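Photoreceptor-histidine kinase BphP (Stigmatella aurantiaca DW4/3-1, PDB 6BAF) is a bacterial phytochrome that probably senses red and far-red light through a bound bilin and passes the signal to its own histidine kinase part. Local coordinates at residues A[142-146]-A[297-301]; A[157-161]-A[172-178]; A[167-173]-A[185-191]; A[253-259]-A[270-276]. One frame throughout, in Å; residues are numbered along the deposited sequence.

Contacts 1 to 4 run from the outer helices of the GAF domain to its bilin. Contact 1 pairs two helices on one face of the six-stranded antiparallel sheet. The side chain of Val146 in this contact is about 14 Å from the bound BLR, the bilin. Contact 1 meets contact 2 where Cys143 CB is 3.6 Å from Ala174 CB, and contact 4 where Val146 CG1 is 3.5 Å from Ile271 CD1. Contacts 2 and 4 join neighbouring strands, with a probable hydrogen bond of 2.8 Å from Ile160 N to Ser272 O. Contacts 2 and 3 share Val172 and Ile173. Contacts 3 and 4 both touch the bilin, although their nearest atoms are about 7 Å apart.

Contact 1: residues A[142-146]-A[297-301]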
# COMPACT_ATOMS: atom_id res chain seq x y z
N LEU A 142 -13.75 6.60 13.63
CA LEU A 142 -13.26 6.53 12.26
C LEU A 142 -12.84 7.91 11.76
O LEU A 142 -11.70 8.11 11.32
CB LEU A 142 -14.35 5.96 11.36
CG LEU A 142 -14.01 5.00 10.23
CD1 LEU A 142 -14.91 5.23 9.07
CD2 LEU A 142 -12.55 5.01 9.83
N CYS A 143 -13.75 8.90 11.86
CA CYS A 143 -13.45 10.26 11.40
C CYS A 143 -12.23 10.82 12.11
O CYS A 143 -11.32 11.37 11.47
CB CYS A 143 -14.67 11.19 11.59
SG CYS A 143 -16.13 10.64 10.67
N GLU A 144 -12.16 10.67 13.43
CA GLU A 144 -11.00 11.24 14.12
C GLU A 144 -9.71 10.51 13.76
O GLU A 144 -8.64 11.14 13.66
CB GLU A 144 -11.22 11.22 15.64
CG GLU A 144 -11.08 12.65 16.32
CD GLU A 144 -9.61 13.12 16.51
OE1 GLU A 144 -8.71 12.23 16.60
OE2 GLU A 144 -9.36 14.38 16.56
N ALA A 145 -9.78 9.20 13.53
CA ALA A 145 -8.58 8.46 13.12
C ALA A 145 -8.06 8.96 11.78
O ALA A 145 -6.86 9.21 11.61
CB ALA A 145 -8.90 6.96 13.09
N VAL A 146 -8.97 9.15 10.81
CA VAL A 146 -8.59 9.56 9.45
C VAL A 146 -7.92 10.92 9.46
O VAL A 146 -6.88 11.15 8.84
CB VAL A 146 -9.83 9.57 8.54
CG1 VAL A 146 -9.52 10.30 7.23
CG2 VAL A 146 -10.34 8.16 8.30
N MET A 297 -11.70 4.39 4.22
CA MET A 297 -12.79 5.02 4.96
C MET A 297 -14.10 4.99 4.18
O MET A 297 -15.15 4.66 4.74
CB MET A 297 -12.46 6.46 5.32
CG MET A 297 -13.67 7.16 5.96
SD MET A 297 -13.30 8.85 6.48
CE MET A 297 -14.78 9.18 7.49
N SER A 298 -14.05 5.27 2.87
CA SER A 298 -15.30 5.22 2.12
C SER A 298 -15.91 3.83 2.16
O SER A 298 -17.14 3.69 2.26
CB SER A 298 -15.10 5.67 0.66
OG SER A 298 -14.67 7.04 0.61
N SER A 299 -15.07 2.78 2.09
CA SER A 299 -15.62 1.43 2.03
C SER A 299 -16.18 1.00 3.38
O SER A 299 -17.18 0.28 3.43
CB SER A 299 -14.56 0.44 1.52
OG SER A 299 -13.49 0.33 2.47
N LEU A 300 -15.61 1.52 4.48
CA LEU A 300 -16.10 1.32 5.85
C LEU A 300 -17.33 2.13 6.22
O LEU A 300 -17.86 1.94 7.31
CB LEU A 300 -15.03 1.69 6.86
CG LEU A 300 -13.78 0.82 6.87
CD1 LEU A 300 -12.83 1.30 7.95
CD2 LEU A 300 -14.16 -0.64 7.06
N LEU A 301 -17.77 3.09 5.39
CA LEU A 301 -19.04 3.76 5.67
C LEU A 301 -20.17 2.79 5.33
O LEU A 301 -20.81 2.92 4.28
CB LEU A 301 -19.17 5.08 4.87
CG LEU A 301 -18.09 6.15 5.11
CD1 LEU A 301 -18.12 7.29 4.08
CD2 LEU A 301 -18.09 6.69 6.54
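Leu142, Cys143 and Val146 meet Met297, Leu300 and Leu301 without a ring, amide or carboxylate between them, and thus with no face or edge to assign. Methyls, methylenes and two sulfurs do the touching. The motif is helix-helix packing in the GAF domain: helix 139-154 lies beside the C-terminal end of helix 284-300. No hydrogen bond crosses. Met297 is the main link. Its CG stands trans to the backbone N (chi1 174°) and the chain stays extended beyond it, which carries the sulfur across to the other helix. There Val146 CG2 comes within 3.5 Å of Met297 SD, the two side chains meeting at about a right angle. Leu142 meets the methionine stem one atom before the sulfur, at CG. Its CD1 is 3.9 Å from Met297 CG. The same methyl lies 4.2 Å from Leu300 CB and also touches Leu301 CD2. Both helices rest on the sheet: Val146 packs on Ile271, and Met297 on Leu261. Leu300 also packs on Ser299 of the second subunit, which places this end of the helix at the dimer contact. The methionine chain finishes at its methyl, with Met297 CE 3.8 Å from Cys143 SG.

Contact 2: residues A[157-161]-A[172-178]; sequences DRAII and VIAEARD
Arg158 and Glu175 both send CG away from the backbone N, trans to it (chi1 178° and 175°), and rise from the same face of a beta hairpin. Glu175 stays extended, whereas Arg158 bends at chi3 (42°). The meeting is therefore between the carboxylate and the arginine stem: Glu175 OE2 is 3.0 Å from Arg158 CD. The charged ends are near but not paired, with Arg158 NE 4.3 Å from Glu175 OE2. Each has firmer partners. Glu175 accepts from the backbone N of Tyr184 and of Leu185, while Arg158 binds Asp182 O and Thr274 OG1. An alanine in place of Glu175 would probably leave those two backbone N-H groups without their acceptor and the arginine stem with less to lean on. Further along this face, Val172 packs across Ile160, with Ile160 CD1 3.8 Å from Val172 CG2. Ile160 also touches the bilin. The strands run antiparallel. Ala159 and Ala176 form a hydrogen-bonded pair, with both N to O distances, Ala159 N to Ala176 O and Ala176 N to Ala159 O, at 2.9 Å. Near Ile161 the pairing shifts. Ile161 O takes Ile173 N at 3.1 Å, and the buried Ala174 N has no partner in the model. On the opposite face, Ile161, Ala174 and Ala176 pack against helix 139-154. Beyond strand 158-164 lies strand 266-275, where Asp157 and Arg158 both face Thr274 in a classic beta bulge.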
# COMPACT_ATOMS: atom_id res chain seq x y z
N ASP A 157 -1.75 22.14 8.40
CA ASP A 157 -2.20 22.78 9.63
C ASP A 157 -3.55 22.28 10.10
O ASP A 157 -3.80 22.27 11.31
CB ASP A 157 -2.30 24.30 9.44
CG ASP A 157 -0.95 24.94 9.33
OD1 ASP A 157 -0.05 24.43 10.02
OD2 ASP A 157 -0.75 25.90 8.55
N ARG A 158 -4.45 21.90 9.19
CA ARG A 158 -5.77 21.47 9.61
C ARG A 158 -6.26 20.38 8.67
O ARG A 158 -6.06 20.47 7.46
CB ARG A 158 -6.76 22.67 9.62
CG ARG A 158 -8.24 22.35 9.99
CD ARG A 158 -9.09 23.69 10.31
NE ARG A 158 -8.72 24.67 9.32
CZ ARG A 158 -8.38 25.93 9.55
NH1 ARG A 158 -8.02 26.65 8.50
NH2 ARG A 158 -8.44 26.47 10.76
N ALA A 159 -6.93 19.37 9.22
CA ALA A 159 -7.59 18.36 8.43
C ALA A 159 -8.94 18.12 9.07
O ALA A 159 -9.01 17.91 10.28
CB ALA A 159 -6.79 17.03 8.37
N ILE A 160 -10.01 18.14 8.27
CA ILE A 160 -11.35 17.92 8.79
C ILE A 160 -12.02 16.83 7.97
O ILE A 160 -11.61 16.53 6.85
CB ILE A 160 -12.20 19.21 8.77
CG1 ILE A 160 -12.41 19.70 7.31
CG2 ILE A 160 -11.50 20.30 9.59
CD1 ILE A 160 -13.61 20.71 7.13
N ILE A 161 -13.04 16.22 8.57
CA ILE A 161 -14.07 15.52 7.82
C ILE A 161 -15.24 16.49 7.62
O ILE A 161 -15.80 17.01 8.59
CB ILE A 161 -14.57 14.26 8.54
CG1 ILE A 161 -13.44 13.23 8.82
CG2 ILE A 161 -15.63 13.63 7.67
CD1 ILE A 161 -12.68 12.82 7.58
N VAL A 172 -18.65 20.31 9.71
CA VAL A 172 -17.32 19.89 10.16
C VAL A 172 -17.53 18.95 11.35
O VAL A 172 -17.73 19.40 12.49
CB VAL A 172 -16.44 21.07 10.54
CG1 VAL A 172 -15.06 20.56 10.96
CG2 VAL A 172 -16.35 22.06 9.36
N ILE A 173 -17.50 17.65 11.09
CA ILE A 173 -17.78 16.67 12.14
C ILE A 173 -16.52 16.11 12.82
O ILE A 173 -16.65 15.43 13.85
CB ILE A 173 -18.63 15.51 11.60
CG1 ILE A 173 -17.81 14.64 10.63
CG2 ILE A 173 -19.92 16.04 10.96
CD1 ILE A 173 -18.60 13.38 10.13
N ALA A 174 -15.33 16.35 12.29
CA ALA A 174 -14.10 15.94 12.98
C ALA A 174 -12.98 16.85 12.53
O ALA A 174 -12.96 17.31 11.38
CB ALA A 174 -13.72 14.48 12.72
N GLU A 175 -12.06 17.12 13.43
CA GLU A 175 -10.97 18.03 13.10
C GLU A 175 -9.70 17.67 13.85
O GLU A 175 -9.74 17.48 15.06
CB GLU A 175 -11.37 19.46 13.44
CG GLU A 175 -10.30 20.51 13.26
CD GLU A 175 -10.91 21.92 13.49
OE1 GLU A 175 -11.60 22.11 14.52
OE2 GLU A 175 -10.73 22.83 12.64
N ALA A 176 -8.57 17.68 13.14
CA ALA A 176 -7.25 17.70 13.75
C ALA A 176 -6.51 18.91 13.25
O ALA A 176 -6.53 19.22 12.05
CB ALA A 176 -6.48 16.41 13.40
N ARG A 177 -5.80 19.58 14.15
CA ARG A 177 -5.27 20.90 13.86
C ARG A 177 -4.03 21.18 14.68
O ARG A 177 -3.94 20.79 15.85
CB ARG A 177 -6.32 21.99 14.16
CG ARG A 177 -7.25 21.64 15.32
CD ARG A 177 -8.23 22.78 15.70
NE ARG A 177 -7.47 23.88 16.21
CZ ARG A 177 -7.50 24.34 17.46
NH1 ARG A 177 -8.33 23.83 18.36
NH2 ARG A 177 -6.69 25.34 17.77
N ASP A 178 -3.07 21.86 14.06
CA ASP A 178 -2.10 22.64 14.79
C ASP A 178 -2.82 23.70 15.63
O ASP A 178 -3.96 24.06 15.33
CB ASP A 178 -1.14 23.31 13.81
CG ASP A 178 0.14 23.78 14.48
OD1 ASP A 178 1.00 22.92 14.76
OD2 ASP A 178 0.26 25.01 14.72

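Contact 3: residues A[167-173]-A[185-191]; sequences EWNGSVI and LGLHFPA. With BLR (3-[5-[(Z)-(4-ethenyl-3-methyl-5-oxidanylidene-pyrrol-2-ylidene)methyl]-2-[[5-[(Z)-(3-ethenyl-4-methyl-5-oxidanylidene-pyrrol-2-ylidene)methyl]-3-(3-hydroxy-3-oxopropyl)-4-methyl-1H-pyrrol-2-yl]methyl]-4-methyl-1H-pyrrol-3-yl]propanoic acid), chain B.
Trp168 and Ala191 meet where the chain is irregular: the peptide before Glu167 is cis, and both Glu167 and Trp168 have positive phi (132° and 73°). Here Trp168 O lies 3.1 Å from Ala191 CA. A water is placed to donate to both Trp168 O and Ala191 O. Asn169 adds a weak bond, its OD1 accepting from Ala191 N at 2.8 Å. Past it the backbones pair as antiparallel strands for two residues, then slip at Val172. Gly170 and Phe189 are a hydrogen-bonded pair, with Phe189 N 2.8 Å from Gly170 O. Val172 N gives to Leu187 O at 2.9 Å. At the turn Gly186 N comes to Val172 O in the carbonyl plane, at 2.8 Å. Ser171 sits over the ring of His188, but the histidine has two conformers and this approach is doubtful. Val172 CG2 lies at the ring edge of Phe189, 4.0 Å from Phe189 CE1. One face of that ring takes the vinyl group of the bilin, offset toward the rim, with BLR CAB 3.7 Å from Phe189 CZ. The arrangement is a short edge hairpin of the GAF sheet, lining the chromophore pocket at a terminal pyrrole.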
# COMPACT_ATOMS: atom_id res chain seq x y z
N GLU A 167 -29.49 17.49 0.54
CA GLU A 167 -29.52 18.93 0.84
C GLU A 167 -28.19 19.64 0.51
O GLU A 167 -28.19 20.77 0.00
CB GLU A 167 -29.94 19.26 2.21
CG GLU A 167 -30.39 20.72 2.09
CD GLU A 167 -31.68 21.02 2.83
OE1 GLU A 167 -32.44 20.05 3.03
OE2 GLU A 167 -31.91 22.22 3.20
N TRP A 168 -27.07 18.96 0.78
CA TRP A 168 -25.72 19.32 0.36
C TRP A 168 -25.15 20.50 1.11
O TRP A 168 -24.07 21.00 0.74
CB TRP A 168 -25.62 19.53 -1.16
CG TRP A 168 -26.05 18.30 -1.86
CD1 TRP A 168 -27.25 18.08 -2.47
CD2 TRP A 168 -25.31 17.06 -1.96
NE1 TRP A 168 -27.30 16.80 -2.97
CE2 TRP A 168 -26.13 16.15 -2.66
CE3 TRP A 168 -24.03 16.64 -1.52
CZ2 TRP A 168 -25.71 14.83 -2.97
CZ3 TRP A 168 -23.61 15.33 -1.82
CH2 TRP A 168 -24.46 14.45 -2.54
N ASN A 169 -25.78 20.91 2.21
CA ASN A 169 -25.06 21.67 3.21
C ASN A 169 -24.00 20.77 3.85
O ASN A 169 -24.10 19.55 3.79
CB ASN A 169 -26.02 22.18 4.28
CG ASN A 169 -27.13 23.05 3.67
OD1 ASN A 169 -26.85 23.96 2.88
ND2 ASN A 169 -28.38 22.75 4.00
N GLY A 170 -22.98 21.38 4.44
CA GLY A 170 -21.91 20.62 5.04
C GLY A 170 -21.74 20.91 6.52
O GLY A 170 -22.11 22.00 6.99
N SER A 171 -21.16 19.95 7.25
CA SER A 171 -20.82 20.06 8.66
C SER A 171 -19.40 19.57 8.90
O SER A 171 -19.03 18.51 8.38
CB SER A 171 -21.75 19.22 9.51
OG SER A 171 -23.05 19.72 9.41
N VAL A 172 -18.65 20.31 9.71
CA VAL A 172 -17.32 19.89 10.16
C VAL A 172 -17.53 18.95 11.35
O VAL A 172 -17.73 19.40 12.49
CB VAL A 172 -16.44 21.07 10.54
CG1 VAL A 172 -15.06 20.56 10.96
CG2 VAL A 172 -16.35 22.06 9.36
N ILE A 173 -17.50 17.65 11.09
CA ILE A 173 -17.78 16.67 12.14
C ILE A 173 -16.52 16.11 12.82
O ILE A 173 -16.65 15.43 13.85
CB ILE A 173 -18.63 15.51 11.60
CG1 ILE A 173 -17.81 14.64 10.63
CG2 ILE A 173 -19.92 16.04 10.96
CD1 ILE A 173 -18.60 13.38 10.13
N LEU A 185 -14.37 22.93 14.02
CA LEU A 185 -15.18 21.78 14.42
C LEU A 185 -16.59 22.22 14.81
O LEU A 185 -16.76 23.21 15.53
CB LEU A 185 -14.49 21.07 15.60
CG LEU A 185 -15.25 19.88 16.18
CD1 LEU A 185 -15.46 18.81 15.11
CD2 LEU A 185 -14.51 19.29 17.39
N GLY A 186 -17.60 21.48 14.35
CA GLY A 186 -18.98 21.82 14.65
C GLY A 186 -19.64 22.85 13.72
O GLY A 186 -20.87 22.94 13.72
N LEU A 187 -18.88 23.62 12.92
CA LEU A 187 -19.50 24.59 12.01
C LEU A 187 -20.29 23.92 10.88
O LEU A 187 -19.93 22.84 10.38
CB LEU A 187 -18.45 25.52 11.39
CG LEU A 187 -17.78 26.39 12.42
CD1 LEU A 187 -16.76 27.28 11.71
CD2 LEU A 187 -18.88 27.19 13.13
N HIS A 188 -21.41 24.54 10.51
CA HIS A 188 -22.17 24.14 9.34
C HIS A 188 -22.04 25.23 8.28
O HIS A 188 -21.81 26.40 8.60
CB HIS A 188 -23.63 23.87 9.70
CG HIS A 188 -23.85 22.78 10.71
ND1 HIS A 188 -22.96 22.51 11.74
CD2 HIS A 188 -24.88 21.92 10.87
CE1 HIS A 188 -23.43 21.52 12.47
NE2 HIS A 188 -24.60 21.15 11.97
N PHE A 189 -22.12 24.84 7.02
CA PHE A 189 -21.91 25.79 5.93
C PHE A 189 -22.95 25.53 4.86
O PHE A 189 -23.45 24.41 4.75
CB PHE A 189 -20.51 25.69 5.29
CG PHE A 189 -19.37 26.07 6.21
CD1 PHE A 189 -18.90 25.18 7.17
CD2 PHE A 189 -18.75 27.31 6.09
CE1 PHE A 189 -17.85 25.52 8.00
CE2 PHE A 189 -17.71 27.66 6.92
CZ PHE A 189 -17.24 26.74 7.89
N PRO A 190 -23.32 26.54 4.07
CA PRO A 190 -24.36 26.32 3.05
C PRO A 190 -23.85 25.50 1.88
O PRO A 190 -22.67 25.50 1.56
CB PRO A 190 -24.73 27.74 2.60
CG PRO A 190 -23.49 28.56 2.88
CD PRO A 190 -22.88 27.94 4.14
N ALA A 191 -24.80 24.86 1.17
CA ALA A 191 -24.44 24.04 0.02
C ALA A 191 -23.66 24.81 -1.04
O ALA A 191 -22.86 24.20 -1.76
CB ALA A 191 -25.69 23.45 -0.63
CHA BLR B . -14.46 24.07 -4.09
NA BLR B . -14.96 24.68 -1.68
C1A BLR B . -14.36 23.90 -2.60
C2A BLR B . -13.63 22.89 -1.97
C3A BLR B . -13.80 23.03 -0.64
C4A BLR B . -14.62 24.16 -0.47
CMA BLR B . -13.19 22.10 0.45
CAA BLR B . -12.82 21.82 -2.70
CBA BLR B . -11.42 22.32 -3.13
CGA BLR B . -10.43 22.36 -1.96
O1A BLR B . -10.21 21.26 -1.36
O2A BLR B . -9.85 23.44 -1.56
CHB BLR B . -15.17 24.80 0.79
NB BLR B . -13.16 24.66 2.30
C1B BLR B . -14.63 24.75 1.98
C2B BLR B . -15.34 24.84 3.27
C3B BLR B . -14.44 24.78 4.35
C4B BLR B . -13.05 24.66 3.83
CMB BLR B . -16.86 24.95 3.46
OB BLR B . -12.04 24.60 4.43
CAB BLR B . -14.90 24.81 5.82
CBB BLR B . -14.06 24.61 6.81
NC BLR B . -17.26 28.71 -3.06
C1C BLR B . -18.02 29.76 -2.26
C2C BLR B . -18.89 30.46 -3.25
C3C BLR B . -18.75 29.92 -4.55
C4C BLR B . -17.74 28.83 -4.50
CMC BLR B . -19.82 31.59 -2.84
OC BLR B . -17.92 29.99 -1.10
CAC BLR B . -19.49 30.40 -5.82
CBC BLR B . -20.83 30.50 -5.86
CHD BLR B . -17.34 28.11 -5.51
ND BLR B . -15.98 26.17 -4.22
C1D BLR B . -16.46 26.89 -5.42
C2D BLR B . -15.95 26.28 -6.63
C3D BLR B . -15.16 25.13 -6.23
C4D BLR B . -15.16 25.01 -4.72
CMD BLR B . -16.25 26.76 -8.06
CAD BLR B . -14.42 24.19 -7.16
CBD BLR B . -12.96 24.62 -7.21
CGD BLR B . -12.42 23.69 -8.29
O1D BLR B . -12.44 22.43 -8.08
O2D BLR B . -12.05 24.19 -9.39
O HOH W 1 -21.73 21.64 -0.58

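Contact 4: residues A[253-259]-A[270-276]; sequences VQASMSI and LISCTQV. With BLR (3-[5-[(Z)-(4-ethenyl-3-methyl-5-oxidanylidene-pyrrol-2-ylidene)methyl]-2-[[5-[(Z)-(3-ethenyl-4-methyl-5-oxidanylidene-pyrrol-2-ylidene)methyl]-3-(3-hydroxy-3-oxopropyl)-4-methyl-1H-pyrrol-2-yl]methyl]-4-methyl-1H-pyrrol-3-yl]propanoic acid), chain B.
Ile259 and Ile271 face each other as a hydrogen-bonded antiparallel pair, and they have the most surface buried by the contact. Cys273 and Gln275 follow equally. Ile259 CB and Ile271 CB are 4.2 Å apart, and each residue's N-H binds the other's carbonyl. Cys273, two residues on along the same mostly apolar face, is tied to Met257 in the same way, with Cys273 N 2.7 Å from Met257 O. Above that pair, the bend of Met257 at chi3 (78°) brings Met257 CE to 4.0 Å from Cys273 SG. Helix 139-154 packs here, with Val146 on Ile271 and Val150 on Cys273. The other face is polar and belongs to the bilin. Ser258 OG sits between its own backbone N and carbonyl carbon (chi1 52°) and gives a hydrogen bond of 2.6 Å to BLR O1A. Ser256 OG gives one of 2.7 Å to BLR O2A, which means both oxygens of this one propionate are held. A water joins Ser256 OG, Ser272 OG and BLR O1A, and Arg208 also binds Ser258 OG. This arginine would probably help to balance the charge of that propionate. Just before strand 255-263, Val253 crosses Thr274 at about a right angle, its CG1 3.9 Å from Thr274 CB. Replacing Val253 by a glycine would probably open a gap beside Thr274 CB and CG2, leaving that side chain held mainly by the bond from Arg158 NE to its OG1. The hairpin forms two inner strands of the GAF sheet, one face packed on a helix and the other forming a wall of the bilin pocket.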
# COMPACT_ATOMS: atom_id res chain seq x y z
N VAL A 253 -6.29 30.98 4.03
CA VAL A 253 -5.71 29.66 3.72
C VAL A 253 -4.77 29.82 2.55
O VAL A 253 -5.13 30.44 1.55
CB VAL A 253 -6.82 28.65 3.40
CG1 VAL A 253 -6.25 27.40 2.73
CG2 VAL A 253 -7.55 28.27 4.69
N GLN A 254 -3.54 29.29 2.67
CA GLN A 254 -2.52 29.42 1.63
C GLN A 254 -2.41 28.19 0.73
O GLN A 254 -1.78 28.27 -0.34
CB GLN A 254 -1.15 29.70 2.26
CG GLN A 254 -0.05 29.99 1.26
CD GLN A 254 -0.30 31.27 0.47
OE1 GLN A 254 -0.67 32.29 1.05
NE2 GLN A 254 -0.13 31.21 -0.84
N ALA A 255 -2.97 27.06 1.14
CA ALA A 255 -2.85 25.82 0.39
C ALA A 255 -3.93 24.88 0.90
O ALA A 255 -4.40 24.99 2.04
CB ALA A 255 -1.44 25.21 0.52
N SER A 256 -4.31 23.93 0.04
CA SER A 256 -5.47 23.09 0.33
C SER A 256 -5.29 21.73 -0.32
O SER A 256 -4.63 21.61 -1.35
CB SER A 256 -6.74 23.72 -0.24
OG SER A 256 -7.86 23.07 0.30
N MET A 257 -5.94 20.71 0.24
CA MET A 257 -6.06 19.41 -0.42
C MET A 257 -7.34 18.79 0.09
O MET A 257 -7.62 18.89 1.29
CB MET A 257 -4.84 18.50 -0.11
CG MET A 257 -4.93 17.09 -0.72
SD MET A 257 -3.52 15.96 -0.28
CE MET A 257 -4.01 15.50 1.39
N SER A 258 -8.14 18.18 -0.79
CA SER A 258 -9.30 17.44 -0.30
C SER A 258 -9.42 16.12 -1.04
O SER A 258 -8.87 15.93 -2.13
CB SER A 258 -10.62 18.25 -0.37
OG SER A 258 -10.83 18.79 -1.68
N ILE A 259 -10.14 15.20 -0.40
CA ILE A 259 -10.33 13.84 -0.86
C ILE A 259 -11.81 13.53 -0.71
O ILE A 259 -12.39 13.79 0.35
CB ILE A 259 -9.45 12.86 -0.07
CG1 ILE A 259 -7.99 13.17 -0.37
CG2 ILE A 259 -9.72 11.40 -0.46
CD1 ILE A 259 -7.05 12.77 0.76
N LEU A 270 -16.02 15.00 2.52
CA LEU A 270 -14.67 15.24 2.06
C LEU A 270 -13.76 15.11 3.26
O LEU A 270 -14.15 15.43 4.38
CB LEU A 270 -14.46 16.67 1.49
CG LEU A 270 -15.27 17.20 0.30
CD1 LEU A 270 -14.74 18.60 0.03
CD2 LEU A 270 -15.08 16.33 -0.91
N ILE A 271 -12.54 14.63 3.02
CA ILE A 271 -11.42 14.94 3.89
C ILE A 271 -10.83 16.22 3.33
O ILE A 271 -10.36 16.23 2.20
CB ILE A 271 -10.36 13.82 3.90
CG1 ILE A 271 -10.97 12.45 4.22
CG2 ILE A 271 -9.26 14.15 4.92
CD1 ILE A 271 -10.03 11.26 3.85
N SER A 272 -10.84 17.29 4.11
CA SER A 272 -10.40 18.59 3.64
C SER A 272 -9.23 19.05 4.49
O SER A 272 -9.36 19.11 5.71
CB SER A 272 -11.55 19.64 3.71
OG SER A 272 -11.05 20.94 3.35
N CYS A 273 -8.11 19.38 3.86
CA CYS A 273 -6.91 19.86 4.54
C CYS A 273 -6.60 21.26 4.10
O CYS A 273 -6.76 21.59 2.91
CB CYS A 273 -5.65 19.01 4.25
SG CYS A 273 -5.99 17.25 4.45
N THR A 274 -6.12 22.07 5.04
CA THR A 274 -5.82 23.46 4.75
C THR A 274 -4.56 23.86 5.50
O THR A 274 -4.28 23.37 6.60
CB THR A 274 -7.01 24.40 5.13
OG1 THR A 274 -7.48 24.06 6.43
CG2 THR A 274 -8.19 24.21 4.15
N GLN A 275 -3.81 24.74 4.87
CA GLN A 275 -2.58 25.29 5.42
C GLN A 275 -2.83 26.77 5.65
O GLN A 275 -3.23 27.47 4.72
CB GLN A 275 -1.43 25.11 4.45
CG GLN A 275 -0.07 25.41 5.05
CD GLN A 275 0.42 24.29 5.96
OE1 GLN A 275 -0.32 23.38 6.36
NE2 GLN A 275 1.70 24.34 6.27
N VAL A 276 -2.64 27.24 6.89
CA VAL A 276 -2.72 28.68 7.13
C VAL A 276 -1.36 29.31 6.92
O VAL A 276 -1.27 30.46 6.48
CB VAL A 276 -3.29 28.97 8.53
CG1 VAL A 276 -4.56 28.15 8.77
CG2 VAL A 276 -2.32 28.60 9.57
CHA BLR B . -14.46 24.07 -4.09
NA BLR B . -14.96 24.68 -1.68
C1A BLR B . -14.36 23.90 -2.60
C2A BLR B . -13.63 22.89 -1.97
C3A BLR B . -13.80 23.03 -0.64
C4A BLR B . -14.62 24.16 -0.47
CMA BLR B . -13.19 22.10 0.45
CAA BLR B . -12.82 21.82 -2.70
CBA BLR B . -11.42 22.32 -3.13
CGA BLR B . -10.43 22.36 -1.96
O1A BLR B . -10.21 21.26 -1.36
O2A BLR B . -9.85 23.44 -1.56
CHB BLR B . -15.17 24.80 0.79
NB BLR B . -13.16 24.66 2.30
C1B BLR B . -14.63 24.75 1.98
C2B BLR B . -15.34 24.84 3.27
C3B BLR B . -14.44 24.78 4.35
C4B BLR B . -13.05 24.66 3.83
CMB BLR B . -16.86 24.95 3.46
OB BLR B . -12.04 24.60 4.43
CAB BLR B . -14.90 24.81 5.82
CBB BLR B . -14.06 24.61 6.81
NC BLR B . -17.26 28.71 -3.06
C1C BLR B . -18.02 29.76 -2.26
C2C BLR B . -18.89 30.46 -3.25
C3C BLR B . -18.75 29.92 -4.55
C4C BLR B . -17.74 28.83 -4.50
CMC BLR B . -19.82 31.59 -2.84
OC BLR B . -17.92 29.99 -1.10
CAC BLR B . -19.49 30.40 -5.82
CBC BLR B . -20.83 30.50 -5.86
CHD BLR B . -17.34 28.11 -5.51
ND BLR B . -15.98 26.17 -4.22
C1D BLR B . -16.46 26.89 -5.42
C2D BLR B . -15.95 26.28 -6.63
C3D BLR B . -15.16 25.13 -6.23
C4D BLR B . -15.16 25.01 -4.72
CMD BLR B . -16.25 26.76 -8.06
CAD BLR B . -14.42 24.19 -7.16
CBD BLR B . -12.96 24.62 -7.21
CGD BLR B . -12.42 23.69 -8.29
O1D BLR B . -12.44 22.43 -8.08
O2D BLR B . -12.05 24.19 -9.39
O HOH W 2 -9.47 21.37 1.41